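Local coordinates for viral structural protein 4 (PDB 6TZ0) that probably serves as a GTP-binding partner of the viral RNA-dependent RNA polymerase during transcription of a double-stranded RNA genome, at residues K58-A61 / T66-N69; A330-F335 / T543-F548; P399-D404 / A463-E468; S423-S428 / D450-V455. One frame throughout, in Å; residues are numbered along the deposited sequence.

Contact 1 (K58-A61 / T66-N69); sequences KHAA and TLIN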
loop_
_atom_site.group_PDB
_atom_site.type_symbol
_atom_site.label_atom_id
_atom_site.label_comp_id
_atom_site.label_asym_id
_atom_site.label_seq_id
_atom_site.Cartn_x
_atom_site.Cartn_y
_atom_site.Cartn_z
ATOM N N LYS B 58 -12.827 -27.320 -28.704
ATOM C CA LYS B 58 -13.783 -28.151 -27.975
ATOM C C LYS B 58 -13.308 -28.459 -26.559
ATOM O O LYS B 58 -14.096 -28.383 -25.610
ATOM C CB LYS B 58 -14.042 -29.452 -28.730
ATOM C CG LYS B 58 -15.032 -30.363 -28.032
ATOM C CD LYS B 58 -15.296 -31.629 -28.812
ATOM C CE LYS B 58 -14.124 -32.584 -28.708
ATOM N NZ LYS B 58 -14.409 -33.898 -29.345
ATOM N N HIS B 59 -12.025 -28.792 -26.388
ATOM C CA HIS B 59 -11.551 -29.096 -25.040
ATOM C C HIS B 59 -11.431 -27.848 -24.178
ATOM O O HIS B 59 -11.586 -27.931 -22.957
ATOM C CB HIS B 59 -10.203 -29.810 -25.053
ATOM C CG HIS B 59 -10.230 -31.153 -25.703
ATOM N ND1 HIS B 59 -11.070 -32.161 -25.288
ATOM C CD2 HIS B 59 -9.443 -31.693 -26.660
ATOM C CE1 HIS B 59 -10.850 -33.240 -26.014
ATOM N NE2 HIS B 59 -9.863 -32.984 -26.851
ATOM N N ALA B 60 -11.134 -26.695 -24.774
ATOM C CA ALA B 60 -11.028 -25.472 -23.989
ATOM C C ALA B 60 -12.381 -24.924 -23.578
ATOM O O ALA B 60 -12.466 -24.229 -22.562
ATOM C CB ALA B 60 -10.262 -24.402 -24.765
ATOM N N ALA B 61 -13.442 -25.225 -24.330
ATOM C CA ALA B 61 -14.759 -24.722 -23.957
ATOM C C ALA B 61 -15.336 -25.377 -22.707
ATOM O O ALA B 61 -16.350 -24.894 -22.198
ATOM C CB ALA B 61 -15.734 -24.901 -25.116
ATOM N N THR B 66 -9.763 -22.621 -20.498
ATOM C CA THR B 66 -8.364 -22.984 -20.323
ATOM C C THR B 66 -8.140 -24.444 -20.691
ATOM O O THR B 66 -9.078 -25.228 -20.828
ATOM C CB THR B 66 -7.892 -22.754 -18.880
ATOM O OG1 THR B 66 -8.666 -23.565 -17.989
ATOM C CG2 THR B 66 -8.022 -21.305 -18.486
ATOM N N LEU B 67 -6.867 -24.804 -20.831
ATOM C CA LEU B 67 -6.453 -26.178 -21.060
ATOM C C LEU B 67 -5.799 -26.731 -19.800
ATOM O O LEU B 67 -5.075 -26.018 -19.103
ATOM C CB LEU B 67 -5.493 -26.268 -22.245
ATOM C CG LEU B 67 -6.132 -25.900 -23.581
ATOM C CD1 LEU B 67 -5.088 -25.813 -24.667
ATOM C CD2 LEU B 67 -7.205 -26.898 -23.952
ATOM N N ILE B 68 -6.053 -28.008 -19.518
ATOM C CA ILE B 68 -5.769 -28.555 -18.194
ATOM C C ILE B 68 -4.292 -28.920 -18.034
ATOM O O ILE B 68 -3.770 -28.950 -16.913
ATOM C CB ILE B 68 -6.721 -29.739 -17.938
ATOM C CG1 ILE B 68 -8.159 -29.258 -18.076
ATOM C CG2 ILE B 68 -6.593 -30.315 -16.533
ATOM C CD1 ILE B 68 -8.517 -28.174 -17.083
ATOM N N ASN B 69 -3.562 -29.143 -19.121
ATOM C CA ASN B 69 -2.114 -29.332 -19.023
ATOM C C ASN B 69 -1.497 -28.831 -20.312
ATOM O O ASN B 69 -1.260 -29.606 -21.245
ATOM C CB ASN B 69 -1.752 -30.794 -18.762
ATOM C CG ASN B 69 -0.324 -30.970 -18.290
ATOM O OD1 ASN B 69 0.443 -30.016 -18.215
ATOM N ND2 ASN B 69 0.030 -32.197 -17.941
#
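Ala60, in the last turn of helix 41-60, lies alongside Thr66, with 5.2 Å between Ala60 CA and Thr66 CA. This is a helix-loop-helix turn: the chain leaves helix 41-60, doubles back within a few residues, and passes the helix end in extended form at Thr66 and Leu67 before Asn69 takes the N-cap position of helix 70-79. The backbones meet directly, because Thr66 O comes within 3.7 Å of Ala60 CA. The part of Thr66 that is covered here is therefore its main chain; its CB points away, and its OG1 is hydrogen-bonded to the carbonyl of His63 in the intervening loop.

Leu67 supplies the side-chain half of the contact. Its CG lies anti to the carbonyl carbon (chi1 -66°), which carries the branch back to the helix, where one methyl does the touching. Of the His59 side chain, CB is the atom that approaches Leu67; the imidazole leads away to Tyr73 of helix 70-79 and to Ala137 and Glu140 of helix 136-146. Leu67 also touches Tyr73, and Tyr171 of helix 170-176, so the turn is packed among helices 70-79, 136-146 and 170-176, while Thr66 meets Ser936 of the RNA-dependent RNA polymerase chain. Within the turn, Leu67 CD2 stands 4.0 Å from Ala60 CB and 4.3 Å from His59 CB.

Contact 2 (A330-F335 / T543-F548); sequences AVLSKF and TTVYPF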
loop_
_atom_site.group_PDB
_atom_site.type_symbol
_atom_site.label_atom_id
_atom_site.label_comp_id
_atom_site.label_asym_id
_atom_site.label_seq_id
_atom_site.Cartn_x
_atom_site.Cartn_y
_atom_site.Cartn_z
ATOM N N ALA B 330 -7.316 2.509 -26.853
ATOM C CA ALA B 330 -7.786 2.344 -25.484
ATOM C C ALA B 330 -7.877 3.679 -24.753
ATOM O O ALA B 330 -8.902 3.993 -24.139
ATOM C CB ALA B 330 -6.861 1.392 -24.742
ATOM N N VAL B 331 -6.817 4.488 -24.826
ATOM C CA VAL B 331 -6.819 5.771 -24.127
ATOM C C VAL B 331 -7.789 6.748 -24.795
ATOM O O VAL B 331 -8.501 7.509 -24.120
ATOM C CB VAL B 331 -5.382 6.320 -24.053
ATOM C CG1 VAL B 331 -5.348 7.676 -23.394
ATOM C CG2 VAL B 331 -4.504 5.360 -23.284
ATOM N N LEU B 332 -7.892 6.691 -26.124
ATOM C CA LEU B 332 -8.836 7.557 -26.823
ATOM C C LEU B 332 -10.286 7.161 -26.550
ATOM O O LEU B 332 -11.155 8.030 -26.419
ATOM C CB LEU B 332 -8.543 7.532 -28.315
ATOM C CG LEU B 332 -7.244 8.195 -28.753
ATOM C CD1 LEU B 332 -6.986 7.866 -30.193
ATOM C CD2 LEU B 332 -7.311 9.689 -28.540
ATOM N N SER B 333 -10.572 5.865 -26.428
ATOM C CA SER B 333 -11.925 5.451 -26.084
ATOM C C SER B 333 -12.242 5.724 -24.622
ATOM O O SER B 333 -13.411 5.898 -24.271
ATOM C CB SER B 333 -12.119 3.972 -26.395
ATOM O OG SER B 333 -11.361 3.179 -25.511
ATOM N N LYS B 334 -11.224 5.759 -23.762
ATOM C CA LYS B 334 -11.412 6.231 -22.393
ATOM C C LYS B 334 -11.850 7.691 -22.381
ATOM O O LYS B 334 -12.775 8.075 -21.646
ATOM C CB LYS B 334 -10.109 6.037 -21.618
ATOM C CG LYS B 334 -10.180 6.249 -20.131
ATOM C CD LYS B 334 -8.836 5.937 -19.512
ATOM C CE LYS B 334 -8.870 6.093 -18.014
ATOM N NZ LYS B 334 -7.530 5.845 -17.421
ATOM N N PHE B 335 -11.234 8.508 -23.239
ATOM C CA PHE B 335 -11.678 9.892 -23.388
ATOM C C PHE B 335 -13.088 9.990 -23.962
ATOM O O PHE B 335 -13.870 10.843 -23.537
ATOM C CB PHE B 335 -10.710 10.680 -24.262
ATOM C CG PHE B 335 -11.199 12.056 -24.608
ATOM C CD1 PHE B 335 -11.358 13.013 -23.625
ATOM C CD2 PHE B 335 -11.472 12.400 -25.920
ATOM C CE1 PHE B 335 -11.805 14.275 -23.943
ATOM C CE2 PHE B 335 -11.911 13.662 -26.239
ATOM C CZ PHE B 335 -12.069 14.598 -25.251
ATOM N N THR B 543 1.178 7.666 -23.931
ATOM C CA THR B 543 0.873 6.787 -25.053
ATOM C C THR B 543 0.935 7.564 -26.360
ATOM O O THR B 543 0.374 8.655 -26.474
ATOM C CB THR B 543 -0.506 6.154 -24.892
ATOM O OG1 THR B 543 -1.509 7.148 -25.099
ATOM C CG2 THR B 543 -0.670 5.609 -23.503
ATOM N N THR B 544 1.634 7.009 -27.340
ATOM C CA THR B 544 1.869 7.688 -28.603
ATOM C C THR B 544 0.721 7.403 -29.560
ATOM O O THR B 544 0.357 6.246 -29.775
ATOM C CB THR B 544 3.197 7.238 -29.205
ATOM O OG1 THR B 544 4.254 7.547 -28.292
ATOM C CG2 THR B 544 3.457 7.945 -30.505
ATOM N N VAL B 545 0.140 8.466 -30.112
ATOM C CA VAL B 545 -1.033 8.378 -30.970
ATOM C C VAL B 545 -0.737 9.148 -32.252
ATOM O O VAL B 545 -0.193 10.254 -32.200
ATOM C CB VAL B 545 -2.287 8.944 -30.270
ATOM C CG1 VAL B 545 -3.482 8.855 -31.158
ATOM C CG2 VAL B 545 -2.581 8.204 -28.993
ATOM N N TYR B 546 -1.072 8.557 -33.402
ATOM C CA TYR B 546 -1.009 9.209 -34.701
ATOM C C TYR B 546 -2.362 9.814 -35.053
ATOM O O TYR B 546 -3.375 9.461 -34.446
ATOM C CB TYR B 546 -0.571 8.203 -35.762
ATOM C CG TYR B 546 0.861 7.770 -35.619
ATOM C CD1 TYR B 546 1.896 8.648 -35.894
ATOM C CD2 TYR B 546 1.179 6.473 -35.266
ATOM C CE1 TYR B 546 3.203 8.260 -35.771
ATOM C CE2 TYR B 546 2.487 6.074 -35.152
ATOM C CZ TYR B 546 3.496 6.969 -35.407
ATOM O OH TYR B 546 4.804 6.574 -35.293
ATOM N N PRO B 547 -2.414 10.765 -36.005
ATOM C CA PRO B 547 -3.713 11.362 -36.373
ATOM C C PRO B 547 -4.753 10.403 -36.936
ATOM O O PRO B 547 -5.947 10.571 -36.638
ATOM C CB PRO B 547 -3.311 12.420 -37.406
ATOM C CG PRO B 547 -1.974 12.822 -37.007
ATOM C CD PRO B 547 -1.300 11.592 -36.510
ATOM N N PHE B 548 -4.357 9.405 -37.733
ATOM C CA PHE B 548 -5.358 8.489 -38.275
ATOM C C PHE B 548 -5.935 7.608 -37.177
ATOM O O PHE B 548 -7.081 7.169 -37.276
ATOM C CB PHE B 548 -4.771 7.640 -39.412
ATOM C CG PHE B 548 -3.886 6.510 -38.958
ATOM C CD1 PHE B 548 -2.568 6.737 -38.615
ATOM C CD2 PHE B 548 -4.360 5.206 -38.938
ATOM C CE1 PHE B 548 -1.765 5.699 -38.206
ATOM C CE2 PHE B 548 -3.555 4.165 -38.532
ATOM C CZ PHE B 548 -2.260 4.411 -38.172
#
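Val331 and Val545 have the most surface buried here, with Thr543 close behind, and they join helix 326-340 to an edge strand, 543-545, of the five-stranded parallel sheet within this chain. That sheet, with strand 347-353 leading into the GTP-binding loop, is consistent with the core of a P-loop NTPase-like domain. Thr543 and Val545 are two apart on the strand, so both CB atoms point at the helix, which meets them with the consecutive residues Val331 and Leu332.

The contact consists of two separate side-chain pairs. Val331 turns one methyl to Thr543: CG2, anti to the carbonyl carbon, lies 3.8 Å from Thr543 CG2 and 3.9 Å from Thr543 OG1. The threonine thus offers both branches to a single methyl, its hydroxyl standing against hydrocarbon with Val331 CB 4.1 Å from OG1. In the second pair Val545 reaches out with the methyl anti to its own backbone N (chi1 180°). The CB of Leu332 does not point at the strand; its CG, anti to the carbonyl carbon, carries the CD1 end across.

Val505 on the adjacent strand 504-507 touches Val331, Thr543 and Val545 alike, and Met550 of helix 547-556 packs on Leu332 and Val545, so that these side chains share a largely apolar layer between sheet and helices. The second pair meets methyl to methyl, Leu332 CD1 lying 3.8 Å from Val545 CG1.

Contact 3 (P399-D404 / A463-E468); sequences PSFAYD and ADTHSE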
loop_
_atom_site.group_PDB
_atom_site.type_symbol
_atom_site.label_atom_id
_atom_site.label_comp_id
_atom_site.label_asym_id
_atom_site.label_seq_id
_atom_site.Cartn_x
_atom_site.Cartn_y
_atom_site.Cartn_z
ATOM N N PRO B 399 -7.066 40.114 -14.029
ATOM C CA PRO B 399 -7.322 39.960 -15.460
ATOM C C PRO B 399 -8.492 39.019 -15.706
ATOM O O PRO B 399 -8.941 38.292 -14.822
ATOM C CB PRO B 399 -6.014 39.366 -15.983
ATOM C CG PRO B 399 -5.499 38.600 -14.839
ATOM C CD PRO B 399 -5.891 39.339 -13.603
ATOM N N SER B 400 -8.975 39.041 -16.941
ATOM C CA SER B 400 -10.120 38.234 -17.321
ATOM C C SER B 400 -9.689 36.804 -17.614
ATOM O O SER B 400 -8.561 36.556 -18.047
ATOM C CB SER B 400 -10.819 38.832 -18.541
ATOM O OG SER B 400 -11.920 38.036 -18.928
ATOM N N PHE B 401 -10.593 35.864 -17.358
ATOM C CA PHE B 401 -10.382 34.454 -17.662
ATOM C C PHE B 401 -11.523 33.899 -18.499
ATOM O O PHE B 401 -11.770 32.691 -18.479
ATOM C CB PHE B 401 -10.233 33.638 -16.377
ATOM C CG PHE B 401 -8.988 33.944 -15.595
ATOM C CD1 PHE B 401 -7.785 33.328 -15.902
ATOM C CD2 PHE B 401 -9.022 34.848 -14.545
ATOM C CE1 PHE B 401 -6.640 33.610 -15.175
ATOM C CE2 PHE B 401 -7.880 35.134 -13.818
ATOM C CZ PHE B 401 -6.691 34.515 -14.134
ATOM N N ALA B 402 -12.239 34.764 -19.213
ATOM C CA ALA B 402 -13.367 34.323 -20.017
ATOM C C ALA B 402 -12.878 33.549 -21.230
ATOM O O ALA B 402 -11.827 33.857 -21.793
ATOM C CB ALA B 402 -14.202 35.520 -20.459
ATOM N N TYR B 403 -13.647 32.531 -21.623
ATOM C CA TYR B 403 -13.201 31.620 -22.672
ATOM C C TYR B 403 -13.148 32.297 -24.035
ATOM O O TYR B 403 -12.276 31.983 -24.848
ATOM C CB TYR B 403 -14.105 30.389 -22.721
ATOM C CG TYR B 403 -13.809 29.483 -23.887
ATOM C CD1 TYR B 403 -12.663 28.701 -23.915
ATOM C CD2 TYR B 403 -14.674 29.416 -24.969
ATOM C CE1 TYR B 403 -12.390 27.881 -24.989
ATOM C CE2 TYR B 403 -14.406 28.605 -26.042
ATOM C CZ TYR B 403 -13.266 27.843 -26.050
ATOM O OH TYR B 403 -13.009 27.029 -27.125
ATOM N N ASP B 404 -14.054 33.239 -24.299
ATOM C CA ASP B 404 -14.026 33.919 -25.588
ATOM C C ASP B 404 -12.866 34.905 -25.687
ATOM O O ASP B 404 -12.300 35.078 -26.768
ATOM C CB ASP B 404 -15.364 34.608 -25.853
ATOM C CG ASP B 404 -15.757 35.593 -24.765
ATOM O OD1 ASP B 404 -15.083 35.664 -23.717
ATOM O OD2 ASP B 404 -16.753 36.318 -24.971
ATOM N N ALA B 463 0.571 28.781 -7.055
ATOM C CA ALA B 463 -0.767 29.129 -7.531
ATOM C C ALA B 463 -1.010 30.592 -7.181
ATOM O O ALA B 463 -1.643 30.916 -6.177
ATOM C CB ALA B 463 -1.819 28.221 -6.927
ATOM N N ASP B 464 -0.509 31.478 -8.029
ATOM C CA ASP B 464 -0.801 32.895 -7.948
ATOM C C ASP B 464 -1.866 33.213 -8.986
ATOM O O ASP B 464 -2.337 32.333 -9.699
ATOM C CB ASP B 464 0.472 33.712 -8.153
ATOM C CG ASP B 464 1.449 33.555 -7.009
ATOM O OD1 ASP B 464 1.002 33.291 -5.875
ATOM O OD2 ASP B 464 2.665 33.707 -7.238
ATOM N N THR B 465 -2.258 34.482 -9.071
ATOM C CA THR B 465 -3.318 34.831 -10.010
ATOM C C THR B 465 -2.852 34.804 -11.460
ATOM O O THR B 465 -3.678 34.604 -12.355
ATOM C CB THR B 465 -3.916 36.195 -9.661
ATOM O OG1 THR B 465 -4.922 36.535 -10.621
ATOM C CG2 THR B 465 -2.854 37.270 -9.620
ATOM N N HIS B 466 -1.559 34.962 -11.717
ATOM C CA HIS B 466 -1.030 34.862 -13.067
ATOM C C HIS B 466 -0.342 33.535 -13.312
ATOM O O HIS B 466 0.319 33.370 -14.339
ATOM C CB HIS B 466 -0.062 36.007 -13.344
ATOM C CG HIS B 466 -0.699 37.354 -13.264
ATOM N ND1 HIS B 466 -0.716 38.100 -12.108
ATOM C CD2 HIS B 466 -1.377 38.073 -14.185
ATOM C CE1 HIS B 466 -1.355 39.234 -12.327
ATOM N NE2 HIS B 466 -1.767 39.242 -13.581
ATOM N N SER B 467 -0.477 32.595 -12.384
ATOM C CA SER B 467 0.112 31.280 -12.529
ATOM C C SER B 467 -0.589 30.502 -13.630
ATOM O O SER B 467 -1.723 30.795 -14.013
ATOM C CB SER B 467 0.023 30.507 -11.219
ATOM O OG SER B 467 0.603 29.227 -11.354
ATOM N N GLU B 468 0.106 29.495 -14.145
ATOM C CA GLU B 468 -0.455 28.706 -15.230
ATOM C C GLU B 468 -1.471 27.701 -14.711
ATOM O O GLU B 468 -2.470 27.425 -15.389
ATOM C CB GLU B 468 0.679 28.025 -15.993
ATOM C CG GLU B 468 0.269 27.372 -17.288
ATOM C CD GLU B 468 1.451 26.806 -18.049
ATOM O OE1 GLU B 468 2.592 26.975 -17.582
ATOM O OE2 GLU B 468 1.238 26.185 -19.111
#
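Loop-to-loop packing, partly buried, brings Pro399 and Phe401 against Thr465 and His466. It belongs to the helical region inserted between strands 378-381 and 484-489 of the parallel sheet: residues 399-402 lead into helix 403-408, and a type I beta turn from Asp464 to Ser467 leads into helix 468-476. Each loop thus runs into the start of a helix, with Ala402 and Ser467 as the N-cap residues.

Phe401 meets the turn with the far end of its ring. The Thr465 carbonyl comes up close to the ring plane, so that a C-H of the ring faces the oxygen, which approaches the edge rather than a face. The phenyl is further set by Trp389, Phe471 and Met474. Pro399, for its part, brings CG and CD obliquely to the His466 NE2 corner, at 4.0 Å and 4.1 Å, and its CD also comes to 4.2 Å from Thr465 OG1. His466 NE2 is hydrogen-bonded to the carbonyl of Val396, which fixes how the imidazole is turned beside the proline. Trp389 of helix 385-393 touches Pro399 and His466 and also meets the Phe401 ring, so it borders both loops.

Behind Phe401 the loop is shaped by an ST turn, Ala402 N donating to Ser400 OG over 3.3 Å at 167°. In front of it, Phe401 CZ lies 3.5 Å from Thr465 O.

Contact 4 (S423-S428 / D450-V455); sequences SELLIS and DEMNEV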
loop_
_atom_site.group_PDB
_atom_site.type_symbol
_atom_site.label_atom_id
_atom_site.label_comp_id
_atom_site.label_asym_id
_atom_site.label_seq_id
_atom_site.Cartn_x
_atom_site.Cartn_y
_atom_site.Cartn_z
ATOM N N SER B 423 13.879 35.101 -26.614
ATOM C CA SER B 423 14.560 35.997 -27.543
ATOM C C SER B 423 15.526 36.922 -26.812
ATOM O O SER B 423 16.637 37.174 -27.296
ATOM C CB SER B 423 13.534 36.801 -28.337
ATOM O OG SER B 423 14.171 37.666 -29.256
ATOM N N GLU B 424 15.129 37.417 -25.635
ATOM C CA GLU B 424 16.052 38.205 -24.820
ATOM C C GLU B 424 17.225 37.363 -24.337
ATOM O O GLU B 424 18.364 37.845 -24.271
ATOM C CB GLU B 424 15.314 38.812 -23.631
ATOM C CG GLU B 424 14.303 39.867 -24.008
ATOM C CD GLU B 424 13.554 40.401 -22.809
ATOM O OE1 GLU B 424 13.763 39.873 -21.696
ATOM O OE2 GLU B 424 12.748 41.339 -22.978
ATOM N N LEU B 425 16.961 36.094 -24.020
ATOM C CA LEU B 425 18.014 35.188 -23.586
ATOM C C LEU B 425 18.995 34.889 -24.714
ATOM O O LEU B 425 20.191 34.706 -24.471
ATOM C CB LEU B 425 17.378 33.904 -23.066
ATOM C CG LEU B 425 18.266 32.905 -22.353
ATOM C CD1 LEU B 425 18.783 33.562 -21.101
ATOM C CD2 LEU B 425 17.472 31.662 -22.020
ATOM N N LEU B 426 18.507 34.834 -25.955
ATOM C CA LEU B 426 19.396 34.609 -27.092
ATOM C C LEU B 426 20.203 35.854 -27.426
ATOM O O LEU B 426 21.366 35.748 -27.829
ATOM C CB LEU B 426 18.598 34.154 -28.312
ATOM C CG LEU B 426 18.027 32.740 -28.300
ATOM C CD1 LEU B 426 17.061 32.551 -29.447
ATOM C CD2 LEU B 426 19.138 31.731 -28.395
ATOM N N ILE B 427 19.599 37.040 -27.292
ATOM C CA ILE B 427 20.337 38.285 -27.504
ATOM C C ILE B 427 21.440 38.446 -26.459
ATOM O O ILE B 427 22.542 38.917 -26.771
ATOM C CB ILE B 427 19.362 39.481 -27.525
ATOM C CG1 ILE B 427 18.483 39.428 -28.774
ATOM C CG2 ILE B 427 20.078 40.824 -27.484
ATOM C CD1 ILE B 427 19.262 39.528 -30.068
ATOM N N SER B 428 21.195 37.990 -25.225
ATOM C CA SER B 428 22.204 38.107 -24.172
ATOM C C SER B 428 23.441 37.241 -24.413
ATOM O O SER B 428 24.474 37.480 -23.780
ATOM C CB SER B 428 21.596 37.752 -22.817
ATOM O OG SER B 428 21.268 36.378 -22.747
ATOM N N ASP B 450 19.174 25.523 -19.616
ATOM C CA ASP B 450 18.974 25.570 -18.170
ATOM C C ASP B 450 18.430 26.925 -17.729
ATOM O O ASP B 450 17.573 26.998 -16.840
ATOM C CB ASP B 450 20.276 25.249 -17.448
ATOM C CG ASP B 450 20.679 23.804 -17.603
ATOM O OD1 ASP B 450 19.784 22.964 -17.823
ATOM O OD2 ASP B 450 21.883 23.501 -17.482
ATOM N N GLU B 451 18.887 28.004 -18.361
ATOM C CA GLU B 451 18.337 29.326 -18.083
ATOM C C GLU B 451 16.900 29.447 -18.576
ATOM O O GLU B 451 16.060 30.089 -17.925
ATOM C CB GLU B 451 19.233 30.379 -18.724
ATOM C CG GLU B 451 20.598 30.468 -18.068
ATOM C CD GLU B 451 21.565 31.348 -18.830
ATOM O OE1 GLU B 451 21.256 31.723 -19.975
ATOM O OE2 GLU B 451 22.639 31.670 -18.279
ATOM N N MET B 452 16.593 28.809 -19.705
ATOM C CA MET B 452 15.208 28.751 -20.156
ATOM C C MET B 452 14.334 27.930 -19.208
ATOM O O MET B 452 13.165 28.264 -19.003
ATOM C CB MET B 452 15.145 28.188 -21.570
ATOM C CG MET B 452 13.794 28.335 -22.220
ATOM S SD MET B 452 13.382 30.060 -22.515
ATOM C CE MET B 452 11.596 29.990 -22.527
ATOM N N ASN B 453 14.878 26.876 -18.595
ATOM C CA ASN B 453 14.113 26.151 -17.582
ATOM C C ASN B 453 13.916 26.988 -16.326
ATOM O O ASN B 453 12.889 26.854 -15.652
ATOM C CB ASN B 453 14.792 24.832 -17.222
ATOM C CG ASN B 453 14.705 23.817 -18.326
ATOM O OD1 ASN B 453 13.733 23.781 -19.064
ATOM N ND2 ASN B 453 15.699 22.952 -18.415
ATOM N N GLU B 454 14.877 27.857 -16.008
ATOM C CA GLU B 454 14.698 28.798 -14.903
ATOM C C GLU B 454 13.606 29.819 -15.191
ATOM O O GLU B 454 12.926 30.271 -14.265
ATOM C CB GLU B 454 16.004 29.526 -14.603
ATOM C CG GLU B 454 17.086 28.658 -14.018
ATOM C CD GLU B 454 18.371 29.421 -13.794
ATOM O OE1 GLU B 454 18.440 30.595 -14.208
ATOM O OE2 GLU B 454 19.314 28.846 -13.212
ATOM N N VAL B 455 13.429 30.217 -16.449
ATOM C CA VAL B 455 12.325 31.142 -16.706
ATOM C C VAL B 455 11.008 30.385 -16.886
ATOM O O VAL B 455 9.933 30.978 -16.746
ATOM C CB VAL B 455 12.635 32.071 -17.897
ATOM C CG1 VAL B 455 12.428 31.399 -19.206
ATOM C CG2 VAL B 455 11.832 33.351 -17.822
#
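The Glu451 carboxylate, the one flat side-chain group in this contact, is met by Leu425 CD1 from a direction tilted well out of its plane. Leu425 CD1 comes to 3.3 Å from Glu451 OE1, an apolar neighbour for one oxygen only. Glu451 runs extended beyond CG, so its carboxylate reaches alongside the leucine's fork, at the margin of the contact, and its side chain also touches His429.

Leu425 carries most of the buried surface. Its CG is anti to the backbone N (chi1 -170°), which sends the fork straight across to the other helix. There both methyls rest against Glu451 CB, Leu425 CD1 and CD2 each standing 4.0 Å from it. The inner methyl goes deeper, with Leu425 CD2 3.8 Å from Met452 N and 4.2 Å from Met452 CB. Met452 itself lies along the interface and continues onto Tyr418 and Ala422 of the first helix and Leu530 of helix 524-537.

The Leu425 backbone carbonyl sits near the helix end and is gripped twice: Ser428 OG donates to Leu425 O over 2.6 Å from above the carbonyl plane, and His429 ND1 is the second partner. The arrangement is helix-on-helix packing of 417-427 against 442-457, near Lys355, a GTP-binding residue in another structure of the protein, with no GTP bound to this chain here.

The four contacts spread across the chain without touching one another. Contact 1, in the N-terminal helical region, is 35 Å between centres from contact 2, 61 and 65 Å from contacts 3 and 4, and remote from the GTP sites. Contact 2 lies in the core domain, with the Val545 side chain about 11 Å from that of Lys359. Contacts 3 and 4, about 8 Å apart at their nearest atoms, both fall within the chain excursion that contact 2 brackets; helix 403-408, entered by the first loop of contact 3, is followed by helix 417-427 of contact 4. Contact 4 lies near a GTP-binding residue too, Met452 being about 9 Å from Lys355 between side chains; no GTP is bound to this chain.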